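Local coordinates for YcaO (Methanopyrus kandleri, PDB 6CIB), which binds adenine nucleotide and magnesium and probably uses ATP to activate peptide backbone amides for thioamide formation, at residues 178-186 with 204-212; 186-197 with 242-253. One frame throughout, in Å; residues are numbered along the deposited sequence.

Interaction 1: residues 178-186 with 204-212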
loop_
_atom_site.group_PDB
_atom_site.type_symbol
_atom_site.label_atom_id
_atom_site.label_comp_id
_atom_site.label_asym_id
_atom_site.label_seq_id
_atom_site.Cartn_x
_atom_site.Cartn_y
_atom_site.Cartn_z
ATOM N N ARG A 178 3.404 -15.316 13.665
ATOM C CA ARG A 178 2.209 -15.143 14.513
ATOM C C ARG A 178 2.515 -14.311 15.762
ATOM O O ARG A 178 2.214 -14.711 16.894
ATOM C CB ARG A 178 1.541 -16.483 14.835
ATOM C CG ARG A 178 0.932 -17.128 13.611
ATOM C CD ARG A 178 -0.042 -18.222 13.982
ATOM N NE ARG A 178 -1.077 -18.322 12.960
ATOM C CZ ARG A 178 -2.350 -17.971 13.126
ATOM N NH1 ARG A 178 -2.786 -17.509 14.294
ATOM N NH2 ARG A 178 -3.198 -18.099 12.117
ATOM N N ILE A 179 3.149 -13.161 15.525
ATOM C CA ILE A 179 3.424 -12.161 16.551
ATOM C C ILE A 179 2.099 -11.562 17.020
ATOM O O ILE A 179 1.193 -11.346 16.212
ATOM C CB ILE A 179 4.363 -11.040 16.020
ATOM C CG1 ILE A 179 5.707 -11.637 15.562
ATOM C CG2 ILE A 179 4.574 -9.948 17.071
ATOM C CD1 ILE A 179 6.657 -10.666 14.887
ATOM N N HIS A 180 2.001 -11.335 18.332
ATOM C CA HIS A 180 0.904 -10.609 18.960
ATOM C C HIS A 180 1.344 -9.146 19.157
ATOM O O HIS A 180 1.943 -8.827 20.191
ATOM C CB HIS A 180 0.567 -11.243 20.320
ATOM C CG HIS A 180 -0.047 -12.607 20.230
ATOM N ND1 HIS A 180 -1.250 -12.916 20.822
ATOM C CD2 HIS A 180 0.377 -13.745 19.627
ATOM C CE1 HIS A 180 -1.545 -14.182 20.588
ATOM N NE2 HIS A 180 -0.578 -14.705 19.857
ATOM N N PRO A 181 1.072 -8.251 18.169
ATOM C CA PRO A 181 1.555 -6.874 18.331
ATOM C C PRO A 181 0.833 -6.140 19.467
ATOM O O PRO A 181 -0.318 -6.487 19.771
ATOM C CB PRO A 181 1.246 -6.225 16.970
ATOM C CG PRO A 181 0.137 -7.030 16.403
ATOM C CD PRO A 181 0.361 -8.428 16.886
ATOM N N PRO A 182 1.504 -5.147 20.105
ATOM C CA PRO A 182 0.846 -4.372 21.162
ATOM C C PRO A 182 -0.296 -3.509 20.634
ATOM O O PRO A 182 -0.259 -3.069 19.473
ATOM C CB PRO A 182 1.973 -3.477 21.692
ATOM C CG PRO A 182 2.927 -3.361 20.556
ATOM C CD PRO A 182 2.891 -4.689 19.884
ATOM N N GLU A 183 -1.296 -3.289 21.486
ATOM C CA GLU A 183 -2.345 -2.292 21.254
ATOM C C GLU A 183 -1.736 -0.889 21.206
ATOM O O GLU A 183 -0.849 -0.561 22.009
ATOM C CB GLU A 183 -3.418 -2.379 22.351
ATOM C CG GLU A 183 -4.547 -1.352 22.239
ATOM C CD GLU A 183 -5.812 -1.735 22.993
ATOM O OE1 GLU A 183 -5.728 -2.426 24.034
ATOM O OE2 GLU A 183 -6.907 -1.333 22.538
ATOM N N LEU A 184 -2.196 -0.078 20.253
ATOM C CA LEU A 184 -1.778 1.321 20.169
ATOM C C LEU A 184 -2.892 2.259 20.637
ATOM O O LEU A 184 -3.990 2.257 20.074
ATOM C CB LEU A 184 -1.289 1.684 18.759
ATOM C CG LEU A 184 -0.880 3.150 18.546
ATOM C CD1 LEU A 184 0.482 3.492 19.158
ATOM C CD2 LEU A 184 -0.896 3.471 17.066
ATOM N N GLU A 185 -2.581 3.057 21.660
ATOM C CA GLU A 185 -3.541 3.962 22.300
ATOM C C GLU A 185 -3.423 5.356 21.681
ATOM O O GLU A 185 -2.323 5.897 21.572
ATOM C CB GLU A 185 -3.288 4.009 23.813
ATOM C CG GLU A 185 -4.539 4.040 24.687
ATOM C CD GLU A 185 -4.946 2.668 25.224
ATOM O OE1 GLU A 185 -4.058 1.856 25.573
ATOM O OE2 GLU A 185 -6.165 2.398 25.319
ATOM N N VAL A 186 -4.560 5.912 21.258
ATOM C CA VAL A 186 -4.631 7.217 20.568
ATOM C C VAL A 186 -5.594 8.164 21.289
ATOM O O VAL A 186 -6.399 7.720 22.110
ATOM C CB VAL A 186 -5.053 7.083 19.073
ATOM C CG1 VAL A 186 -3.976 6.386 18.254
ATOM C CG2 VAL A 186 -6.392 6.364 18.931
ATOM N N VAL A 204 -13.329 -1.738 16.934
ATOM C CA VAL A 204 -12.199 -1.366 16.084
ATOM C C VAL A 204 -10.966 -1.289 16.973
ATOM O O VAL A 204 -10.897 -0.462 17.880
ATOM C CB VAL A 204 -12.424 -0.046 15.300
ATOM C CG1 VAL A 204 -11.154 0.356 14.550
ATOM C CG2 VAL A 204 -13.579 -0.179 14.316
ATOM N N GLU A 205 -9.999 -2.154 16.689
ATOM C CA GLU A 205 -8.801 -2.312 17.515
ATOM C C GLU A 205 -7.563 -1.829 16.764
ATOM O O GLU A 205 -7.387 -2.162 15.591
ATOM C CB GLU A 205 -8.623 -3.782 17.889
ATOM C CG GLU A 205 -9.712 -4.376 18.770
ATOM C CD GLU A 205 -9.495 -4.078 20.239
ATOM O OE1 GLU A 205 -8.391 -4.368 20.756
ATOM O OE2 GLU A 205 -10.430 -3.551 20.876
ATOM N N LEU A 206 -6.715 -1.053 17.441
ATOM C CA LEU A 206 -5.468 -0.554 16.851
ATOM C C LEU A 206 -4.246 -1.284 17.397
ATOM O O LEU A 206 -4.192 -1.609 18.582
ATOM C CB LEU A 206 -5.322 0.965 17.042
ATOM C CG LEU A 206 -6.325 1.881 16.329
ATOM C CD1 LEU A 206 -6.164 3.315 16.804
ATOM C CD2 LEU A 206 -6.199 1.799 14.812
ATOM N N ARG A 207 -3.283 -1.542 16.512
ATOM C CA ARG A 207 -2.029 -2.215 16.854
ATOM C C ARG A 207 -0.834 -1.483 16.259
ATOM O O ARG A 207 -0.904 -1.009 15.121
ATOM C CB ARG A 207 -2.019 -3.652 16.327
ATOM C CG ARG A 207 -3.154 -4.559 16.783
ATOM C CD ARG A 207 -3.165 -4.797 18.286
ATOM N NE ARG A 207 -4.336 -5.595 18.662
ATOM C CZ ARG A 207 -5.400 -5.132 19.310
ATOM N NH1 ARG A 207 -5.460 -3.861 19.702
ATOM N NH2 ARG A 207 -6.403 -5.956 19.587
ATOM N N LEU A 208 0.253 -1.388 17.025
ATOM C CA LEU A 208 1.537 -0.975 16.474
ATOM C C LEU A 208 2.335 -2.219 16.076
ATOM O O LEU A 208 2.768 -2.993 16.931
ATOM C CB LEU A 208 2.322 -0.088 17.452
ATOM C CG LEU A 208 3.584 0.583 16.881
ATOM C CD1 LEU A 208 3.263 1.724 15.919
ATOM C CD2 LEU A 208 4.493 1.074 17.997
ATOM N N LEU A 209 2.503 -2.414 14.769
ATOM C CA LEU A 209 3.249 -3.557 14.236
ATOM C C LEU A 209 4.740 -3.344 14.429
ATOM O O LEU A 209 5.195 -2.192 14.441
ATOM C CB LEU A 209 2.936 -3.767 12.751
ATOM C CG LEU A 209 1.702 -4.604 12.389
ATOM C CD1 LEU A 209 0.418 -3.842 12.613
ATOM C CD2 LEU A 209 1.760 -5.045 10.942
ATOM N N PRO A 210 5.511 -4.442 14.603
ATOM C CA PRO A 210 6.967 -4.290 14.597
ATOM C C PRO A 210 7.445 -3.866 13.205
ATOM O O PRO A 210 7.213 -4.571 12.219
ATOM C CB PRO A 210 7.467 -5.697 14.949
ATOM C CG PRO A 210 6.357 -6.611 14.537
ATOM C CD PRO A 210 5.115 -5.836 14.878
ATOM N N SER A 211 8.066 -2.696 13.131
ATOM C CA SER A 211 8.643 -2.203 11.890
ATOM C C SER A 211 10.118 -2.575 11.816
ATOM O O SER A 211 10.868 -2.367 12.774
ATOM C CB SER A 211 8.469 -0.689 11.800
ATOM O OG SER A 211 9.147 -0.156 10.672
ATOM N N ARG A 212 10.528 -3.107 10.669
ATOM C CA ARG A 212 11.934 -3.432 10.422
ATOM C C ARG A 212 12.711 -2.256 9.830
ATOM O O ARG A 212 13.892 -2.390 9.532
ATOM C CB ARG A 212 12.053 -4.654 9.511
ATOM C CG ARG A 212 11.561 -5.948 10.135
ATOM C CD ARG A 212 11.221 -6.924 9.029
ATOM N NE ARG A 212 12.189 -7.994 8.933
ATOM C CZ ARG A 212 12.342 -8.819 7.900
ATOM N NH1 ARG A 212 11.616 -8.706 6.787
ATOM N NH2 ARG A 212 13.262 -9.763 7.989
HETATM O O HOH W 1 -2.505 -7.942 18.688
HETATM O O HOH W 2 -7.563 -0.337 20.026
#
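R207 lays its guanidinium group beside E183, whose CB approaches it obliquely, as does the carbonyl oxygen of P181. At the edge, in the guanidinium plane, sits E205 OE1, held end-on by NH1 and NH2; the shorter and straighter bond, R207 NH2 to E205 OE1, is 2.8 Å long and uses the anti lone pair. A bend at chi2 (-63°) turns the arginine chain so that NH1 also reaches its neighbour's carbonyl, with R207 NH1 to L206 O at 2.8 Å. From the opposite face of that carbonyl plane L184 N comes to 3.0 Å from L206 O. The other backbone bond, L208 N to P182 O, is also 3.0 Å, and between the two E183 and R207 form a single beta bridge where the strands cross at 104°. There strand 183-185, parallel partner of 298-300, meets 203-209, an outermost strand of the three-stranded antiparallel sheet. Apolar contacts flank the bridge: L184 CB packs 4.2 Å from L208 CB, V186 CG2 meets L206 CD1 at 3.7 Å, and I179 slides past P210. E183 OE2 stays just beyond a salt bridge, 4.1 Å from R207 NH1, and a water that takes the N-H of L206 donates to it. R207 NE bonds W292 O, tying the crossing to helix 290-293. A methionine in place of R207 would probably leave E205 OE1 without its two guanidinium donors and strip L206 O of one of its two. E183 OE2 lies 3.8 Å from E205 OE1, a closeness of carboxylates that the arginine's positive charge probably makes tolerable.

Interaction 2: residues 186-197 with 242-253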
loop_
_atom_site.group_PDB
_atom_site.type_symbol
_atom_site.label_atom_id
_atom_site.label_comp_id
_atom_site.label_asym_id
_atom_site.label_seq_id
_atom_site.Cartn_x
_atom_site.Cartn_y
_atom_site.Cartn_z
ATOM N N VAL A 186 -4.560 5.912 21.258
ATOM C CA VAL A 186 -4.631 7.217 20.568
ATOM C C VAL A 186 -5.594 8.164 21.289
ATOM O O VAL A 186 -6.399 7.720 22.110
ATOM C CB VAL A 186 -5.053 7.083 19.073
ATOM C CG1 VAL A 186 -3.976 6.386 18.254
ATOM C CG2 VAL A 186 -6.392 6.364 18.931
ATOM N N HIS A 187 -5.510 9.454 20.965
ATOM C CA HIS A 187 -6.318 10.509 21.603
ATOM C C HIS A 187 -6.912 11.462 20.567
ATOM O O HIS A 187 -6.652 11.320 19.362
ATOM C CB HIS A 187 -5.466 11.298 22.607
ATOM C CG HIS A 187 -4.675 10.430 23.531
ATOM N ND1 HIS A 187 -3.327 10.198 23.357
ATOM C CD2 HIS A 187 -5.048 9.702 24.612
ATOM C CE1 HIS A 187 -2.899 9.379 24.302
ATOM N NE2 HIS A 187 -3.923 9.064 25.077
ATOM N N GLY A 188 -7.714 12.417 21.047
ATOM C CA GLY A 188 -8.275 13.495 20.228
ATOM C C GLY A 188 -9.016 13.017 18.992
ATOM O O GLY A 188 -9.852 12.118 19.075
ATOM N N GLU A 189 -8.670 13.601 17.846
ATOM C CA GLU A 189 -9.366 13.343 16.578
ATOM C C GLU A 189 -9.237 11.901 16.062
ATOM O O GLU A 189 -10.192 11.352 15.501
ATOM C CB GLU A 189 -8.920 14.344 15.512
ATOM C CG GLU A 189 -9.529 15.733 15.687
ATOM C CD GLU A 189 -9.131 16.709 14.591
ATOM O OE1 GLU A 189 -8.641 16.269 13.528
ATOM O OE2 GLU A 189 -9.310 17.932 14.789
ATOM N N LEU A 190 -8.074 11.289 16.262
ATOM C CA LEU A 190 -7.877 9.895 15.841
ATOM C C LEU A 190 -8.706 8.928 16.672
ATOM O O LEU A 190 -9.309 8.001 16.125
ATOM C CB LEU A 190 -6.396 9.501 15.833
ATOM C CG LEU A 190 -5.561 10.090 14.688
ATOM C CD1 LEU A 190 -4.084 9.931 14.994
ATOM C CD2 LEU A 190 -5.900 9.461 13.341
ATOM N N GLU A 191 -8.754 9.165 17.986
ATOM C CA GLU A 191 -9.609 8.381 18.884
ATOM C C GLU A 191 -11.097 8.538 18.555
ATOM O O GLU A 191 -11.845 7.558 18.595
ATOM C CB GLU A 191 -9.310 8.702 20.363
ATOM C CG GLU A 191 -10.202 8.022 21.416
ATOM C CD GLU A 191 -10.207 6.491 21.397
ATOM O OE1 GLU A 191 -9.304 5.851 20.803
ATOM O OE2 GLU A 191 -11.137 5.910 22.004
ATOM N N GLU A 192 -11.510 9.755 18.208
ATOM C CA GLU A 192 -12.902 10.000 17.832
ATOM C C GLU A 192 -13.280 9.294 16.523
ATOM O O GLU A 192 -14.374 8.722 16.418
ATOM C CB GLU A 192 -13.233 11.502 17.795
ATOM C CG GLU A 192 -14.733 11.821 17.795
ATOM C CD GLU A 192 -15.572 10.882 18.675
ATOM O OE1 GLU A 192 -15.382 10.872 19.916
ATOM O OE2 GLU A 192 -16.429 10.148 18.117
ATOM N N LEU A 193 -12.362 9.316 15.552
ATOM C CA LEU A 193 -12.547 8.568 14.306
ATOM C C LEU A 193 -12.678 7.054 14.555
ATOM O O LEU A 193 -13.609 6.428 14.044
ATOM C CB LEU A 193 -11.433 8.876 13.296
ATOM C CG LEU A 193 -11.366 8.075 11.982
ATOM C CD1 LEU A 193 -12.681 8.086 11.211
ATOM C CD2 LEU A 193 -10.228 8.580 11.109
ATOM N N ARG A 194 -11.754 6.486 15.333
ATOM C CA ARG A 194 -11.821 5.075 15.723
ATOM C C ARG A 194 -13.172 4.724 16.374
ATOM O O ARG A 194 -13.805 3.741 15.975
ATOM C CB ARG A 194 -10.655 4.697 16.642
ATOM C CG ARG A 194 -10.511 3.195 16.874
ATOM C CD ARG A 194 -9.722 2.883 18.139
ATOM N NE ARG A 194 -10.366 3.382 19.364
ATOM C CZ ARG A 194 -11.412 2.817 19.976
ATOM N NH1 ARG A 194 -11.902 3.378 21.077
ATOM N NH2 ARG A 194 -11.989 1.718 19.495
ATOM N N ARG A 195 -13.606 5.532 17.348
ATOM C CA ARG A 195 -14.922 5.368 18.000
ATOM C C ARG A 195 -16.067 5.480 17.005
ATOM O O ARG A 195 -17.039 4.721 17.081
ATOM C CB ARG A 195 -15.123 6.410 19.106
ATOM C CG ARG A 195 -14.347 6.140 20.380
ATOM C CD ARG A 195 -14.503 7.296 21.352
ATOM N NE ARG A 195 -13.587 7.173 22.489
ATOM C CZ ARG A 195 -13.546 7.996 23.535
ATOM N NH1 ARG A 195 -14.374 9.035 23.627
ATOM N NH2 ARG A 195 -12.664 7.776 24.502
ATOM N N SER A 196 -15.943 6.428 16.077
ATOM C CA SER A 196 -16.975 6.672 15.080
ATOM C C SER A 196 -17.107 5.488 14.109
ATOM O O SER A 196 -18.225 5.068 13.775
ATOM C CB SER A 196 -16.705 7.981 14.343
ATOM O OG SER A 196 -17.860 8.402 13.656
ATOM N N LEU A 197 -15.969 4.942 13.682
ATOM C CA LEU A 197 -15.961 3.716 12.871
ATOM C C LEU A 197 -16.423 2.496 13.643
ATOM O O LEU A 197 -17.065 1.617 13.071
ATOM C CB LEU A 197 -14.590 3.461 12.230
ATOM C CG LEU A 197 -14.240 4.313 11.003
ATOM C CD1 LEU A 197 -12.795 4.064 10.592
ATOM C CD2 LEU A 197 -15.179 4.054 9.829
ATOM N N GLU A 242 0.790 9.328 13.430
ATOM C CA GLU A 242 -0.593 9.797 13.274
ATOM C C GLU A 242 -1.169 9.487 11.887
ATOM O O GLU A 242 -2.333 9.138 11.782
ATOM C CB GLU A 242 -0.706 11.300 13.548
ATOM C CG GLU A 242 -0.637 11.700 15.016
ATOM C CD GLU A 242 -0.635 13.209 15.194
ATOM O OE1 GLU A 242 -1.701 13.844 15.041
ATOM O OE2 GLU A 242 0.440 13.771 15.472
HETATM N N MSE A 243 -0.347 9.623 10.845
HETATM C CA MSE A 243 -0.731 9.289 9.464
HETATM C C MSE A 243 -0.914 7.803 9.319
HETATM O O MSE A 243 -1.853 7.360 8.658
HETATM C CB MSE A 243 0.318 9.793 8.470
HETATM C CG MSE A 243 -0.108 9.522 7.023
HETATM SE SE MSE A 243 1.352 9.877 5.756
HETATM C CE MSE A 243 1.140 11.821 5.903
ATOM N N ALA A 244 -0.019 7.027 9.933
ATOM C CA ALA A 244 -0.115 5.559 9.927
ATOM C C ALA A 244 -1.433 5.058 10.532
ATOM O O ALA A 244 -2.049 4.132 9.990
ATOM C CB ALA A 244 1.082 4.933 10.645
ATOM N N VAL A 245 -1.860 5.679 11.636
ATOM C CA VAL A 245 -3.143 5.363 12.287
ATOM C C VAL A 245 -4.302 5.711 11.343
ATOM O O VAL A 245 -5.215 4.890 11.138
ATOM C CB VAL A 245 -3.313 6.130 13.626
ATOM C CG1 VAL A 245 -4.698 5.920 14.233
ATOM C CG2 VAL A 245 -2.249 5.709 14.621
ATOM N N LEU A 246 -4.257 6.927 10.788
ATOM C CA LEU A 246 -5.286 7.404 9.868
ATOM C C LEU A 246 -5.441 6.472 8.660
ATOM O O LEU A 246 -6.557 6.077 8.315
ATOM C CB LEU A 246 -5.008 8.849 9.416
ATOM C CG LEU A 246 -6.017 9.410 8.404
ATOM C CD1 LEU A 246 -7.407 9.550 9.022
ATOM C CD2 LEU A 246 -5.531 10.732 7.838
ATOM N N ARG A 247 -4.316 6.109 8.048
ATOM C CA ARG A 247 -4.321 5.195 6.905
ATOM C C ARG A 247 -4.981 3.855 7.206
ATOM O O ARG A 247 -5.782 3.381 6.412
ATOM C CB ARG A 247 -2.908 4.977 6.392
ATOM C CG ARG A 247 -2.367 6.142 5.594
ATOM C CD ARG A 247 -0.882 5.967 5.336
ATOM N NE ARG A 247 -0.502 6.850 4.243
ATOM C CZ ARG A 247 0.486 6.639 3.375
ATOM N NH1 ARG A 247 1.263 5.552 3.446
ATOM N NH2 ARG A 247 0.681 7.536 2.414
ATOM N N ALA A 248 -4.660 3.271 8.361
ATOM C CA ALA A 248 -5.256 1.987 8.794
ATOM C C ALA A 248 -6.780 2.078 8.963
ATOM O O ALA A 248 -7.519 1.201 8.491
ATOM C CB ALA A 248 -4.592 1.492 10.077
ATOM N N LEU A 249 -7.237 3.145 9.620
ATOM C CA LEU A 249 -8.671 3.398 9.825
ATOM C C LEU A 249 -9.421 3.639 8.513
ATOM O O LEU A 249 -10.528 3.124 8.327
ATOM C CB LEU A 249 -8.887 4.565 10.801
ATOM C CG LEU A 249 -8.531 4.295 12.269
ATOM C CD1 LEU A 249 -8.474 5.587 13.073
ATOM C CD2 LEU A 249 -9.490 3.316 12.925
ATOM N N LEU A 250 -8.803 4.398 7.607
ATOM C CA LEU A 250 -9.358 4.625 6.266
ATOM C C LEU A 250 -9.475 3.332 5.441
ATOM O O LEU A 250 -10.434 3.162 4.694
ATOM C CB LEU A 250 -8.543 5.680 5.502
ATOM C CG LEU A 250 -8.583 7.128 6.015
ATOM C CD1 LEU A 250 -7.637 7.992 5.202
ATOM C CD2 LEU A 250 -9.973 7.741 5.989
ATOM N N GLU A 251 -8.500 2.436 5.595
ATOM C CA GLU A 251 -8.536 1.132 4.943
ATOM C C GLU A 251 -9.666 0.251 5.473
ATOM O O GLU A 251 -10.317 -0.433 4.696
ATOM C CB GLU A 251 -7.181 0.425 5.017
ATOM C CG GLU A 251 -6.435 0.418 3.685
ATOM C CD GLU A 251 -5.104 -0.312 3.736
ATOM O OE1 GLU A 251 -4.997 -1.353 4.425
ATOM O OE2 GLU A 251 -4.146 0.163 3.082
ATOM N N VAL A 252 -9.911 0.308 6.785
ATOM C CA VAL A 252 -11.075 -0.354 7.397
ATOM C C VAL A 252 -12.384 0.150 6.768
ATOM O O VAL A 252 -13.199 -0.652 6.317
ATOM C CB VAL A 252 -11.074 -0.193 8.931
ATOM C CG1 VAL A 252 -12.414 -0.592 9.534
ATOM C CG2 VAL A 252 -9.956 -1.021 9.545
ATOM N N ALA A 253 -12.564 1.471 6.708
ATOM C CA ALA A 253 -13.769 2.047 6.090
ATOM C C ALA A 253 -13.936 1.572 4.644
ATOM O O ALA A 253 -15.026 1.178 4.253
ATOM C CB ALA A 253 -13.738 3.569 6.160
#
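E191 OE2 is gripped by two arginines, one of which, R194, also packs on L249 of the partner helix. R194 takes the carboxylate side-on, NE to OE1 and NH1 to OE2, the latter pair 2.8 Å apart and on the syn side; R195 NE reaches OE2 on the anti side. The double grip fixes the guanidinium of R194 while its CG lies 4.1 Å from L249 CD2. L249 is a knob in the hole formed by L190, L193, R194 and L197. L193 meets it tip to tip, and L197 crosses it obliquely, with CD1 of L197 only 3.3 Å from the backbone oxygen L249 O. L193 carries CG anti to its own N (chi1 174°), which sends CD2 on to L246 CD1 at 3.6 Å. Nearer the start of both segments, L190 points its two methyls at E242 and V245, CD2 lying 3.8 Å from V245 CG1, and V186 adds CG1 against V245. No hydrogen bond crosses between 186-197 and 242-253; apolar side chains, mostly leucine and valine, pack the two helical segments nearly parallel, 14° apart with axes 10.6 Å from each other. Helix 241-260 also rests on strand 217-224 through V245 and V252, while I45 of strand 45-54 touches L193 and A253, whose side chain is about 6 Å from that of K64, an ADP-binding residue.

How the interactions relate
From the N-terminal side, the chain leaves helix 154-177, runs through 178-186 and turns at V186, shared by both interactions, into helix 188-198. Interaction 1 closes the short loop, since strand 203-209 returns across 183-185 once that helix is done. Interaction 2 closes a longer one, which takes in strands 203-209, 217-224 and 233-238 before helix 241-260 arrives beside helix 188-198. Because the segments alternate along the chain, the two closures cross rather than nest. They also touch directly: R194 NH2 probably bonds V204 O, and L184 packs on V245. Together they tie two helices, the three-stranded antiparallel sheet and the two-stranded parallel sheet into one unit.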